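Local coordinates for protein estrogen receptor (Crassostrea gigas, PDB 4N1Y) that probably acts as a steroid-receptor-type transcription factor whose ligand-binding domain has evolved constitutive, hormone-independent activity, at residues G94-A99 with V105-S110; E46-H51 with A87-E92; P60-L65 with H72-C77; L143-L148 with Q167-A172. All coordinates share one frame; numbering follows the deposited sequence.

Contact 1: residues G94-A99 with V105-S110; sequences GGKSLA and VLDRSS
Asp107 sets its CG anti to the backbone N (chi1 -167°), which carries its carboxylate beside Lys96, and Val105 does the same with CG1 (chi1 -177°), laying that methyl 3.4 Å from Ser97 OG. Both belong to the small antiparallel beta hairpin of the nuclear-receptor ligand-binding domain, strands 97-99 and 104-107. The evidence for the pairing is the Leu98-Leu106 hydrogen-bonded pair: Leu98 N to Leu106 O and Leu106 N to Leu98 O both measure 3.0 Å. Beyond it, Ala99 and Val105 form a non-hydrogen-bonded pair, where Ala99 CB and Val105 CG2 touch at 4.0 Å. Leu98 and Leu106 point to the other face, and Leu98 packs there on Phe120 and Val123 of helix 117-132. Asp107 OD2 lies 3.8 Å from Lys96 CG and 4.9 Å from Lys96 NZ, a distance at which the opposite charges may attract weakly. Replacing Asp107 by alanine would probably leave the Lys96 ammonium without this nearby opposite charge. The first turn of helix 108-113 then adds a side-chain tie: the guanidinium of Arg108 lies in plane with Gly95 O, and NH2 reaches that carbonyl oxygen at 3.0 Å with a nearly straight N-H...O angle of 178°.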
loop_
_atom_site.group_PDB
_atom_site.type_symbol
_atom_site.label_atom_id
_atom_site.label_comp_id
_atom_site.label_asym_id
_atom_site.label_seq_id
_atom_site.Cartn_x
_atom_site.Cartn_y
_atom_site.Cartn_z
ATOM N N GLY B 94 22.024 4.900 1.446
ATOM C CA GLY B 94 21.231 6.089 1.183
ATOM C C GLY B 94 20.607 6.103 -0.192
ATOM O O GLY B 94 20.780 7.069 -0.951
ATOM N N GLY B 95 19.971 4.988 -0.557
ATOM C CA GLY B 95 19.232 4.927 -1.804
ATOM C C GLY B 95 20.122 4.757 -3.030
ATOM O O GLY B 95 19.658 4.834 -4.164
ATOM N N LYS B 96 21.418 4.570 -2.832
ATOM C CA LYS B 96 22.284 4.524 -3.994
ATOM C C LYS B 96 22.340 3.096 -4.510
ATOM O O LYS B 96 22.554 2.867 -5.690
ATOM C CB LYS B 96 23.688 5.080 -3.669
ATOM C CG LYS B 96 24.753 4.781 -4.694
ATOM C CD LYS B 96 26.119 5.299 -4.285
ATOM C CE LYS B 96 26.884 5.848 -5.513
ATOM N NZ LYS B 96 26.347 7.147 -6.066
ATOM N N SER B 97 22.097 2.136 -3.631
ATOM C CA SER B 97 22.088 0.738 -4.037
ATOM C C SER B 97 21.300 -0.120 -3.079
ATOM O O SER B 97 21.009 0.297 -1.962
ATOM C CB SER B 97 23.514 0.216 -4.139
ATOM O OG SER B 97 24.238 0.493 -2.952
ATOM N N LEU B 98 20.954 -1.326 -3.521
ATOM C CA LEU B 98 20.235 -2.260 -2.667
ATOM C C LEU B 98 21.127 -3.452 -2.354
ATOM O O LEU B 98 21.695 -4.084 -3.253
ATOM C CB LEU B 98 18.929 -2.707 -3.315
ATOM C CG LEU B 98 17.920 -1.565 -3.399
ATOM C CD1 LEU B 98 16.669 -1.983 -4.142
ATOM C CD2 LEU B 98 17.581 -1.046 -2.013
ATOM N N ALA B 99 21.269 -3.731 -1.066
ATOM C CA ALA B 99 22.075 -4.848 -0.610
ATOM C C ALA B 99 21.194 -6.073 -0.369
ATOM O O ALA B 99 20.663 -6.253 0.728
ATOM C CB ALA B 99 22.834 -4.471 0.644
ATOM N N VAL B 105 25.470 -6.487 -3.781
ATOM C CA VAL B 105 24.949 -5.122 -3.786
ATOM C C VAL B 105 24.781 -4.598 -5.213
ATOM O O VAL B 105 25.751 -4.474 -5.953
ATOM C CB VAL B 105 25.877 -4.185 -3.020
ATOM C CG1 VAL B 105 25.290 -2.788 -2.970
ATOM C CG2 VAL B 105 26.102 -4.722 -1.621
ATOM N N LEU B 106 23.551 -4.261 -5.578
ATOM C CA LEU B 106 23.219 -3.826 -6.933
ATOM C C LEU B 106 22.785 -2.363 -7.009
ATOM O O LEU B 106 21.883 -1.922 -6.292
ATOM C CB LEU B 106 22.113 -4.705 -7.509
ATOM C CG LEU B 106 22.355 -6.207 -7.526
ATOM C CD1 LEU B 106 21.199 -6.890 -8.224
ATOM C CD2 LEU B 106 23.661 -6.511 -8.228
ATOM N N ASP B 107 23.431 -1.609 -7.885
ATOM C CA ASP B 107 23.070 -0.212 -8.084
ATOM C C ASP B 107 22.140 -0.069 -9.307
ATOM O O ASP B 107 21.907 -1.051 -10.027
ATOM C CB ASP B 107 24.357 0.614 -8.238
ATOM C CG ASP B 107 24.126 2.112 -8.138
ATOM O OD1 ASP B 107 22.956 2.552 -8.178
ATOM O OD2 ASP B 107 25.137 2.841 -7.975
ATOM N N ARG B 108 21.650 1.157 -9.538
ATOM C CA ARG B 108 20.630 1.482 -10.552
ATOM C C ARG B 108 20.993 0.864 -11.887
ATOM O O ARG B 108 20.120 0.460 -12.660
ATOM C CB ARG B 108 20.443 2.997 -10.687
ATOM C CG ARG B 108 20.479 3.666 -9.329
ATOM C CD ARG B 108 19.880 5.068 -9.204
ATOM N NE ARG B 108 19.339 5.200 -7.853
ATOM C CZ ARG B 108 18.132 5.665 -7.539
ATOM N NH1 ARG B 108 17.298 6.098 -8.475
ATOM N NH2 ARG B 108 17.764 5.703 -6.270
ATOM N N SER B 109 22.290 0.847 -12.164
ATOM C CA SER B 109 22.823 0.205 -13.345
ATOM C C SER B 109 22.356 -1.242 -13.461
ATOM O O SER B 109 21.821 -1.656 -14.492
ATOM C CB SER B 109 24.344 0.254 -13.298
ATOM O OG SER B 109 24.786 1.469 -12.724
ATOM N N SER B 110 22.534 -1.999 -12.385
ATOM C CA SER B 110 22.109 -3.391 -12.376
ATOM C C SER B 110 20.588 -3.496 -12.485
ATOM O O SER B 110 20.073 -4.381 -13.175
ATOM C CB SER B 110 22.586 -4.095 -11.105
ATOM O OG SER B 110 23.994 -4.070 -10.993
#

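Contact 2: residues E46-H51 with A87-E92; sequences ERELVH and AFRSIE
Glu48 and Arg89 account for the whole contact, and its first component is electrostatic. The nearest charged atoms, Glu48 OE1 and Arg89 NH2, are 3.5 Å apart, a salt bridge in which no N-H is aimed at the oxygen. The carboxylate sits over one face of the guanidinium: Glu48 OE2 stands 3.6 Å from Arg89 NH2 and 3.7 Å from Arg89 CZ, offset toward the rim, with the two planes 43° apart. The side chains arrive from opposite directions and span a CA-CA separation of 12.8 Å, Glu48 extended beyond CG and Arg89 kinked at chi3 (-57°). This pair joins helix 34-56 to the end of helix 67-89 within the nuclear-receptor ligand-binding domain. By sequence it matches the glutamate and arginine that, in vertebrate estrogen receptors, hold the A-ring hydroxyl of estradiol. Putting an alanine in place of Glu48 would probably leave the Arg89 guanidinium without its charge partner on that face. Hydrogen bonding is the second component and lies outside the pair: Arg89 NE makes a weak bond to Ala99 O, which ties the arginine to the hairpin. Apolar packing comes third, with the Glu48 side chain resting against Leu22 and against Leu82 of helix 67-89.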
loop_
_atom_site.group_PDB
_atom_site.type_symbol
_atom_site.label_atom_id
_atom_site.label_comp_id
_atom_site.label_asym_id
_atom_site.label_seq_id
_atom_site.Cartn_x
_atom_site.Cartn_y
_atom_site.Cartn_z
ATOM N N GLU B 46 14.357 -17.307 -2.224
ATOM C CA GLU B 46 13.814 -18.545 -1.688
ATOM C C GLU B 46 14.421 -18.930 -0.337
ATOM O O GLU B 46 13.717 -19.444 0.535
ATOM C CB GLU B 46 13.975 -19.679 -2.692
ATOM C CG GLU B 46 12.617 -20.172 -3.119
ATOM C CD GLU B 46 12.648 -21.471 -3.873
ATOM O OE1 GLU B 46 12.741 -22.536 -3.225
ATOM O OE2 GLU B 46 12.549 -21.416 -5.116
ATOM N N ARG B 47 15.711 -18.672 -0.149
ATOM C CA ARG B 47 16.337 -18.984 1.130
ATOM C C ARG B 47 15.784 -18.039 2.201
ATOM O O ARG B 47 15.447 -18.465 3.301
ATOM C CB ARG B 47 17.857 -18.877 1.024
ATOM C CG ARG B 47 18.454 -19.836 0.002
ATOM C CD ARG B 47 19.945 -20.099 0.248
ATOM N NE ARG B 47 20.653 -18.875 0.625
ATOM C CZ ARG B 47 21.703 -18.826 1.438
ATOM N NH1 ARG B 47 22.190 -19.941 1.975
ATOM N NH2 ARG B 47 22.269 -17.659 1.712
ATOM N N GLU B 48 15.633 -16.764 1.861
ATOM C CA GLU B 48 15.118 -15.802 2.825
ATOM C C GLU B 48 13.643 -16.151 3.066
ATOM O O GLU B 48 13.095 -15.897 4.140
ATOM C CB GLU B 48 15.312 -14.341 2.345
ATOM C CG GLU B 48 16.799 -13.969 2.033
ATOM C CD GLU B 48 17.040 -12.524 1.530
ATOM O OE1 GLU B 48 16.118 -11.906 0.942
ATOM O OE2 GLU B 48 18.188 -12.026 1.678
ATOM N N LEU B 49 13.012 -16.762 2.068
ATOM C CA LEU B 49 11.622 -17.170 2.197
ATOM C C LEU B 49 11.412 -18.261 3.253
ATOM O O LEU B 49 10.507 -18.160 4.083
ATOM C CB LEU B 49 11.087 -17.637 0.843
ATOM C CG LEU B 49 9.573 -17.844 0.742
ATOM C CD1 LEU B 49 8.811 -16.620 1.223
ATOM C CD2 LEU B 49 9.168 -18.201 -0.690
ATOM N N VAL B 50 12.245 -19.298 3.227
ATOM C CA VAL B 50 12.198 -20.347 4.246
ATOM C C VAL B 50 12.395 -19.769 5.644
ATOM O O VAL B 50 11.753 -20.181 6.601
ATOM C CB VAL B 50 13.256 -21.427 4.007
ATOM C CG1 VAL B 50 13.249 -22.414 5.149
ATOM C CG2 VAL B 50 12.989 -22.152 2.700
ATOM N N HIS B 51 13.316 -18.821 5.752
ATOM C CA HIS B 51 13.597 -18.146 7.008
ATOM C C HIS B 51 12.409 -17.347 7.533
ATOM O O HIS B 51 12.127 -17.388 8.727
ATOM C CB HIS B 51 14.807 -17.236 6.833
ATOM C CG HIS B 51 16.108 -17.975 6.776
ATOM N ND1 HIS B 51 16.647 -18.627 7.861
ATOM C CD2 HIS B 51 16.975 -18.169 5.755
ATOM C CE1 HIS B 51 17.793 -19.189 7.514
ATOM N NE2 HIS B 51 18.015 -18.925 6.241
ATOM N N ALA B 87 15.268 -3.191 2.094
ATOM C CA ALA B 87 15.343 -1.755 2.341
ATOM C C ALA B 87 16.162 -1.465 3.591
ATOM O O ALA B 87 16.988 -0.556 3.607
ATOM C CB ALA B 87 13.951 -1.155 2.469
ATOM N N PHE B 88 15.912 -2.224 4.648
ATOM C CA PHE B 88 16.590 -1.979 5.912
ATOM C C PHE B 88 18.042 -2.430 5.804
ATOM O O PHE B 88 18.933 -1.777 6.345
ATOM C CB PHE B 88 15.884 -2.687 7.081
ATOM C CG PHE B 88 16.347 -2.217 8.445
ATOM C CD1 PHE B 88 15.919 -1.000 8.962
ATOM C CD2 PHE B 88 17.243 -2.975 9.194
ATOM C CE1 PHE B 88 16.346 -0.563 10.215
ATOM C CE2 PHE B 88 17.681 -2.538 10.440
ATOM C CZ PHE B 88 17.231 -1.327 10.946
ATOM N N ARG B 89 18.280 -3.549 5.117
ATOM C CA ARG B 89 19.650 -3.986 4.834
ATOM C C ARG B 89 20.402 -2.906 4.063
ATOM O O ARG B 89 21.623 -2.814 4.150
ATOM C CB ARG B 89 19.675 -5.308 4.037
ATOM C CG ARG B 89 19.681 -6.589 4.867
ATOM C CD ARG B 89 19.890 -7.840 4.000
ATOM N NE ARG B 89 18.879 -7.967 2.945
ATOM C CZ ARG B 89 17.732 -8.635 3.083
ATOM N NH1 ARG B 89 17.443 -9.240 4.227
ATOM N NH2 ARG B 89 16.866 -8.699 2.081
ATOM N N SER B 90 19.663 -2.080 3.332
ATOM C CA SER B 90 20.255 -1.134 2.400
ATOM C C SER B 90 20.332 0.295 2.927
ATOM O O SER B 90 20.706 1.212 2.190
ATOM C CB SER B 90 19.492 -1.167 1.079
ATOM O OG SER B 90 19.648 -2.440 0.472
ATOM N N ILE B 91 19.971 0.480 4.193
ATOM C CA ILE B 91 19.867 1.811 4.788
ATOM C C ILE B 91 21.137 2.663 4.664
ATOM O O ILE B 91 21.038 3.869 4.440
ATOM C CB ILE B 91 19.523 1.712 6.305
ATOM C CG1 ILE B 91 18.041 1.445 6.513
ATOM C CG2 ILE B 91 19.912 2.985 7.067
ATOM C CD1 ILE B 91 17.617 1.702 7.921
ATOM N N GLU B 92 22.316 2.041 4.747
ATOM C CA GLU B 92 23.569 2.803 4.710
ATOM C C GLU B 92 23.853 3.349 3.318
ATOM O O GLU B 92 24.569 4.336 3.164
ATOM C CB GLU B 92 24.782 1.981 5.168
ATOM C CG GLU B 92 25.224 0.821 4.270
ATOM C CD GLU B 92 24.438 -0.473 4.460
ATOM O OE1 GLU B 92 23.398 -0.472 5.162
ATOM O OE2 GLU B 92 24.892 -1.509 3.917
#

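Contact 3: residues P60-L65 with H72-C77; sequences PGYTDL and HLIECC
The Tyr62 ring meets Leu73 and Ile74 obliquely, so that Leu73 CD1 and Ile74 CG1 lie at slanting positions around it. The closest carbon pair at the ring is Tyr62 CE1 to Leu73 CD1, 3.9 Å, where the two side chains run alongside one another with their ends facing opposite ways. Ile74 lies nearly perpendicular to the tyrosine and meets its hydroxyl end, with Tyr62 OH 3.1 Å from Ile74 CG1. The ring is brought there by a CG placed anti to the backbone N (chi1 -172°), which sends the phenol toward helix 67-89. There Tyr62 OH is satisfied by a hydrogen bond to Gln70 O. In sequence this region fits the signature motif of nuclear-receptor ligand-binding domains, an aromatic residue and a leucine in the loop before the helix, followed by an Asp-Gln pair within it. The leucine is Leu65, whose CD1 touches Leu73 CD1 at 3.6 Å and whose carbonyl oxygen accepts a bond from Gln70 NE2. The 3-10 turn 62-64 puts Tyr62 and the following Leu65 close together, with Leu65 N bonded to Tyr62 O at 3.1 Å. Leu148 of helix 137-149 packs on Tyr62, Leu73 and Ile74 alike, while Ala56 of helix 34-56 touches Tyr62 and Ile74.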
loop_
_atom_site.group_PDB
_atom_site.type_symbol
_atom_site.label_atom_id
_atom_site.label_comp_id
_atom_site.label_asym_id
_atom_site.label_seq_id
_atom_site.Cartn_x
_atom_site.Cartn_y
_atom_site.Cartn_z
ATOM N N PRO B 60 4.365 -13.555 18.099
ATOM C CA PRO B 60 3.450 -13.969 19.165
ATOM C C PRO B 60 2.000 -13.885 18.726
ATOM O O PRO B 60 1.542 -12.840 18.262
ATOM C CB PRO B 60 3.752 -12.993 20.307
ATOM C CG PRO B 60 4.533 -11.903 19.693
ATOM C CD PRO B 60 5.261 -12.479 18.539
ATOM N N GLY B 61 1.310 -15.015 18.843
ATOM C CA GLY B 61 -0.085 -15.121 18.480
ATOM C C GLY B 61 -0.253 -15.934 17.214
ATOM O O GLY B 61 -1.253 -16.629 17.050
ATOM N N TYR B 62 0.752 -15.885 16.343
ATOM C CA TYR B 62 0.650 -16.437 14.993
ATOM C C TYR B 62 0.387 -17.950 14.962
ATOM O O TYR B 62 -0.420 -18.445 14.163
ATOM C CB TYR B 62 1.930 -16.124 14.211
ATOM C CG TYR B 62 1.868 -16.482 12.743
ATOM C CD1 TYR B 62 1.362 -15.572 11.818
ATOM C CD2 TYR B 62 2.305 -17.718 12.278
ATOM C CE1 TYR B 62 1.281 -15.882 10.483
ATOM C CE2 TYR B 62 2.234 -18.032 10.929
ATOM C CZ TYR B 62 1.720 -17.104 10.046
ATOM O OH TYR B 62 1.649 -17.380 8.711
ATOM N N THR B 63 1.050 -18.691 15.835
ATOM C CA THR B 63 0.882 -20.129 15.813
ATOM C C THR B 63 -0.484 -20.547 16.370
ATOM O O THR B 63 -0.837 -21.722 16.350
ATOM C CB THR B 63 1.999 -20.815 16.577
ATOM O OG1 THR B 63 2.132 -20.212 17.868
ATOM C CG2 THR B 63 3.288 -20.648 15.804
ATOM N N ASP B 64 -1.243 -19.580 16.875
ATOM C CA ASP B 64 -2.607 -19.839 17.323
ATOM C C ASP B 64 -3.675 -19.559 16.251
ATOM O O ASP B 64 -4.851 -19.867 16.460
ATOM C CB ASP B 64 -2.891 -19.051 18.596
ATOM C CG ASP B 64 -1.997 -19.480 19.744
ATOM O OD1 ASP B 64 -1.874 -20.711 19.979
ATOM O OD2 ASP B 64 -1.394 -18.591 20.390
ATOM N N LEU B 65 -3.278 -18.959 15.126
ATOM C CA LEU B 65 -4.155 -18.849 13.953
ATOM C C LEU B 65 -4.383 -20.247 13.334
ATOM O O LEU B 65 -3.580 -21.163 13.543
ATOM C CB LEU B 65 -3.542 -17.916 12.910
ATOM C CG LEU B 65 -3.134 -16.528 13.399
ATOM C CD1 LEU B 65 -2.485 -15.726 12.295
ATOM C CD2 LEU B 65 -4.344 -15.791 13.927
ATOM N N HIS B 72 -2.115 -18.373 4.587
ATOM C CA HIS B 72 -2.684 -17.278 3.806
ATOM C C HIS B 72 -1.964 -15.967 4.011
ATOM O O HIS B 72 -1.700 -15.260 3.048
ATOM C CB HIS B 72 -4.163 -17.084 4.107
ATOM C CG HIS B 72 -4.766 -15.930 3.373
ATOM N ND1 HIS B 72 -5.150 -16.009 2.052
ATOM C CD2 HIS B 72 -5.076 -14.675 3.778
ATOM C CE1 HIS B 72 -5.644 -14.846 1.667
ATOM N NE2 HIS B 72 -5.618 -14.022 2.697
ATOM N N LEU B 73 -1.653 -15.642 5.259
ATOM C CA LEU B 73 -0.933 -14.417 5.571
ATOM C C LEU B 73 0.394 -14.353 4.821
ATOM O O LEU B 73 0.692 -13.376 4.131
ATOM C CB LEU B 73 -0.716 -14.326 7.083
ATOM C CG LEU B 73 -2.039 -14.012 7.766
ATOM C CD1 LEU B 73 -1.863 -13.882 9.230
ATOM C CD2 LEU B 73 -2.523 -12.706 7.194
ATOM N N ILE B 74 1.160 -15.429 4.938
ATOM C CA ILE B 74 2.417 -15.577 4.235
ATOM C C ILE B 74 2.241 -15.430 2.718
ATOM O O ILE B 74 3.014 -14.714 2.056
ATOM C CB ILE B 74 3.025 -16.955 4.527
ATOM C CG1 ILE B 74 3.249 -17.119 6.024
ATOM C CG2 ILE B 74 4.302 -17.163 3.740
ATOM C CD1 ILE B 74 4.371 -16.290 6.539
ATOM N N GLU B 75 1.200 -16.064 2.177
ATOM C CA GLU B 75 0.948 -16.002 0.743
ATOM C C GLU B 75 0.687 -14.560 0.304
ATOM O O GLU B 75 1.135 -14.133 -0.760
ATOM C CB GLU B 75 -0.236 -16.893 0.352
ATOM C CG GLU B 75 0.135 -18.366 0.108
ATOM C CD GLU B 75 -1.079 -19.267 -0.061
ATOM O OE1 GLU B 75 -2.223 -18.755 -0.053
ATOM O OE2 GLU B 75 -0.892 -20.496 -0.191
ATOM N N CYS B 76 0.029 -13.777 1.148
ATOM C CA CYS B 76 -0.228 -12.402 0.762
ATOM C C CYS B 76 1.034 -11.542 0.770
ATOM O O CYS B 76 1.298 -10.835 -0.202
ATOM C CB CYS B 76 -1.286 -11.773 1.665
ATOM S SG CYS B 76 -2.959 -12.436 1.469
ATOM N N CYS B 77 1.842 -11.649 1.823
ATOM C CA CYS B 77 2.816 -10.601 2.094
ATOM C C CYS B 77 4.297 -10.999 1.964
ATOM O O CYS B 77 5.174 -10.200 2.314
ATOM C CB CYS B 77 2.585 -10.060 3.505
ATOM S SG CYS B 77 3.251 -11.169 4.769
#

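Contact 4: residues L143-L148 with Q167-A172; sequences LQAMVL and QSLLDA
Helix segments 143-148 and 167-172 run roughly antiparallel, 154° between their N-to-C directions and 10.1 Å between axes at closest approach, with the Met146 and Leu169 CA atoms the nearest pair at 6.5 Å. No hydrogen bond crosses this interface; the evidence for contact rests on apolar side-chain approaches and one methyl against a carbonyl oxygen. Met146 supplies one half. Its CB does not aim at the partner helix, but the chain bends at chi2 (50°) and chi3 (88°), which brings CE round against both Leu169 and Leu170. That terminal methyl meets Leu169 CB at 3.4 Å and Leu170 CD2 at 3.6 Å. Seen as whole side chains, Met146 and Leu169 pass in opposite directions, whereas Met146 and Leu170 cross at a slant. Leu169 supplies the other half, its CB directed toward the opposing helix and its branched end fitted against Ala145: Leu169 CD1 is 3.8 Å from Ala145 CB, Leu169 CD2 is 4.1 Å from the same CB, and CD1 also rests 3.7 Å from Ala145 O. The small alanine probably leaves room for the leucine's branched end.

Helices 137-149 and 159-180 thus pack side by side in the alpha-helical sandwich of the ligand-binding domain. Helix 7-15 adds further cover, with Leu14 on Ala145 and Ile10 on Leu169. The methionine and Leu170 also reach the dimer interface, where Leu193 of the second subunit packs on Met146 and Pro189 of the second subunit on Leu170. Next to them, Asp171 OD2 forms a salt bridge with Arg186 NH2 of the second subunit.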
loop_
_atom_site.group_PDB
_atom_site.type_symbol
_atom_site.label_atom_id
_atom_site.label_comp_id
_atom_site.label_asym_id
_atom_site.label_seq_id
_atom_site.Cartn_x
_atom_site.Cartn_y
_atom_site.Cartn_z
ATOM N N LEU B 143 7.810 -3.685 12.410
ATOM C CA LEU B 143 7.268 -3.394 11.095
ATOM C C LEU B 143 7.014 -4.652 10.278
ATOM O O LEU B 143 5.965 -4.783 9.659
ATOM C CB LEU B 143 8.232 -2.488 10.343
ATOM C CG LEU B 143 8.081 -1.013 10.663
ATOM C CD1 LEU B 143 9.233 -0.283 10.067
ATOM C CD2 LEU B 143 6.792 -0.511 10.057
ATOM N N GLN B 144 7.964 -5.578 10.268
ATOM C CA GLN B 144 7.737 -6.788 9.516
ATOM C C GLN B 144 6.576 -7.562 10.142
ATOM O O GLN B 144 5.706 -8.060 9.435
ATOM C CB GLN B 144 9.012 -7.623 9.381
ATOM C CG GLN B 144 9.911 -7.696 10.565
ATOM C CD GLN B 144 11.231 -8.358 10.204
ATOM O OE1 GLN B 144 11.910 -8.944 11.051
ATOM N NE2 GLN B 144 11.618 -8.229 8.944
ATOM N N ALA B 145 6.544 -7.646 11.465
ATOM C CA ALA B 145 5.454 -8.349 12.131
ATOM C C ALA B 145 4.129 -7.712 11.715
ATOM O O ALA B 145 3.139 -8.399 11.402
ATOM C CB ALA B 145 5.626 -8.305 13.607
ATOM N N MET B 146 4.138 -6.388 11.673
ATOM C CA MET B 146 2.979 -5.637 11.241
ATOM C C MET B 146 2.620 -5.930 9.779
ATOM O O MET B 146 1.454 -6.160 9.452
ATOM C CB MET B 146 3.239 -4.147 11.428
ATOM C CG MET B 146 2.027 -3.322 11.203
ATOM S SD MET B 146 0.659 -3.995 12.147
ATOM C CE MET B 146 0.911 -3.124 13.674
ATOM N N VAL B 147 3.629 -5.978 8.912
ATOM C CA VAL B 147 3.408 -6.255 7.492
ATOM C C VAL B 147 2.702 -7.597 7.348
ATOM O O VAL B 147 1.782 -7.749 6.551
ATOM C CB VAL B 147 4.726 -6.270 6.692
ATOM C CG1 VAL B 147 4.481 -6.796 5.260
ATOM C CG2 VAL B 147 5.312 -4.880 6.629
ATOM N N LEU B 148 3.152 -8.558 8.145
ATOM C CA LEU B 148 2.561 -9.886 8.212
ATOM C C LEU B 148 1.097 -9.876 8.649
ATOM O O LEU B 148 0.241 -10.385 7.948
ATOM C CB LEU B 148 3.370 -10.744 9.177
ATOM C CG LEU B 148 2.844 -12.137 9.457
ATOM C CD1 LEU B 148 2.938 -12.967 8.205
ATOM C CD2 LEU B 148 3.665 -12.750 10.574
ATOM N N GLN B 167 -3.591 -5.239 17.476
ATOM C CA GLN B 167 -3.668 -4.342 18.612
ATOM C C GLN B 167 -2.387 -4.404 19.419
ATOM O O GLN B 167 -1.846 -3.364 19.804
ATOM C CB GLN B 167 -4.885 -4.671 19.473
ATOM C CG GLN B 167 -6.193 -4.432 18.735
ATOM C CD GLN B 167 -6.268 -3.040 18.136
ATOM O OE1 GLN B 167 -6.464 -2.059 18.844
ATOM N NE2 GLN B 167 -6.082 -2.947 16.827
ATOM N N SER B 168 -1.888 -5.612 19.665
ATOM C CA SER B 168 -0.654 -5.731 20.433
ATOM C C SER B 168 0.506 -5.125 19.662
ATOM O O SER B 168 1.322 -4.409 20.239
ATOM C CB SER B 168 -0.320 -7.186 20.767
ATOM O OG SER B 168 -1.322 -7.793 21.560
ATOM N N LEU B 169 0.563 -5.371 18.354
ATOM C CA LEU B 169 1.648 -4.808 17.558
ATOM C C LEU B 169 1.587 -3.281 17.527
ATOM O O LEU B 169 2.607 -2.617 17.715
ATOM C CB LEU B 169 1.624 -5.384 16.148
ATOM C CG LEU B 169 2.127 -6.821 16.187
ATOM C CD1 LEU B 169 2.093 -7.481 14.814
ATOM C CD2 LEU B 169 3.514 -6.846 16.789
ATOM N N LEU B 170 0.390 -2.730 17.355
ATOM C CA LEU B 170 0.202 -1.281 17.351
ATOM C C LEU B 170 0.710 -0.629 18.642
ATOM O O LEU B 170 1.384 0.400 18.596
ATOM C CB LEU B 170 -1.265 -0.947 17.158
ATOM C CG LEU B 170 -1.809 -1.092 15.749
ATOM C CD1 LEU B 170 -3.277 -0.694 15.721
ATOM C CD2 LEU B 170 -0.996 -0.251 14.775
ATOM N N ASP B 171 0.401 -1.235 19.787
ATOM C CA ASP B 171 0.912 -0.742 21.057
ATOM C C ASP B 171 2.438 -0.797 21.097
ATOM O O ASP B 171 3.080 0.150 21.534
ATOM C CB ASP B 171 0.352 -1.550 22.223
ATOM C CG ASP B 171 -1.133 -1.331 22.422
ATOM O OD1 ASP B 171 -1.676 -0.362 21.833
ATOM O OD2 ASP B 171 -1.751 -2.135 23.165
ATOM N N ALA B 172 3.012 -1.906 20.638
ATOM C CA ALA B 172 4.458 -2.092 20.679
ATOM C C ALA B 172 5.189 -1.081 19.785
ATOM O O ALA B 172 6.235 -0.540 20.149
ATOM C CB ALA B 172 4.811 -3.509 20.294
#

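In the fold
Along the chain, contact 3 falls within the span between the two segments of contact 2, and contacts 1 and 4 follow in that order. Helix 67-89 is the shared element of contacts 2 and 3, whose centres lie about 19 Å apart. Contact 2 meets contact 1 where Ser90 OG reaches Ala99 N at 2.6 Å, a probable hydrogen bond, so the salt bridge and the hairpin adjoin. Contacts 3 and 4, centred about 12 Å apart, meet through Leu148, and lie across the chain's centre from contact 1 (about 31 and 28 Å between centres). The set therefore runs from the hairpin end, past the pair that by sequence corresponds to the hormone-anchoring residues of vertebrate estrogen receptors, to the helices bordering the second subunit.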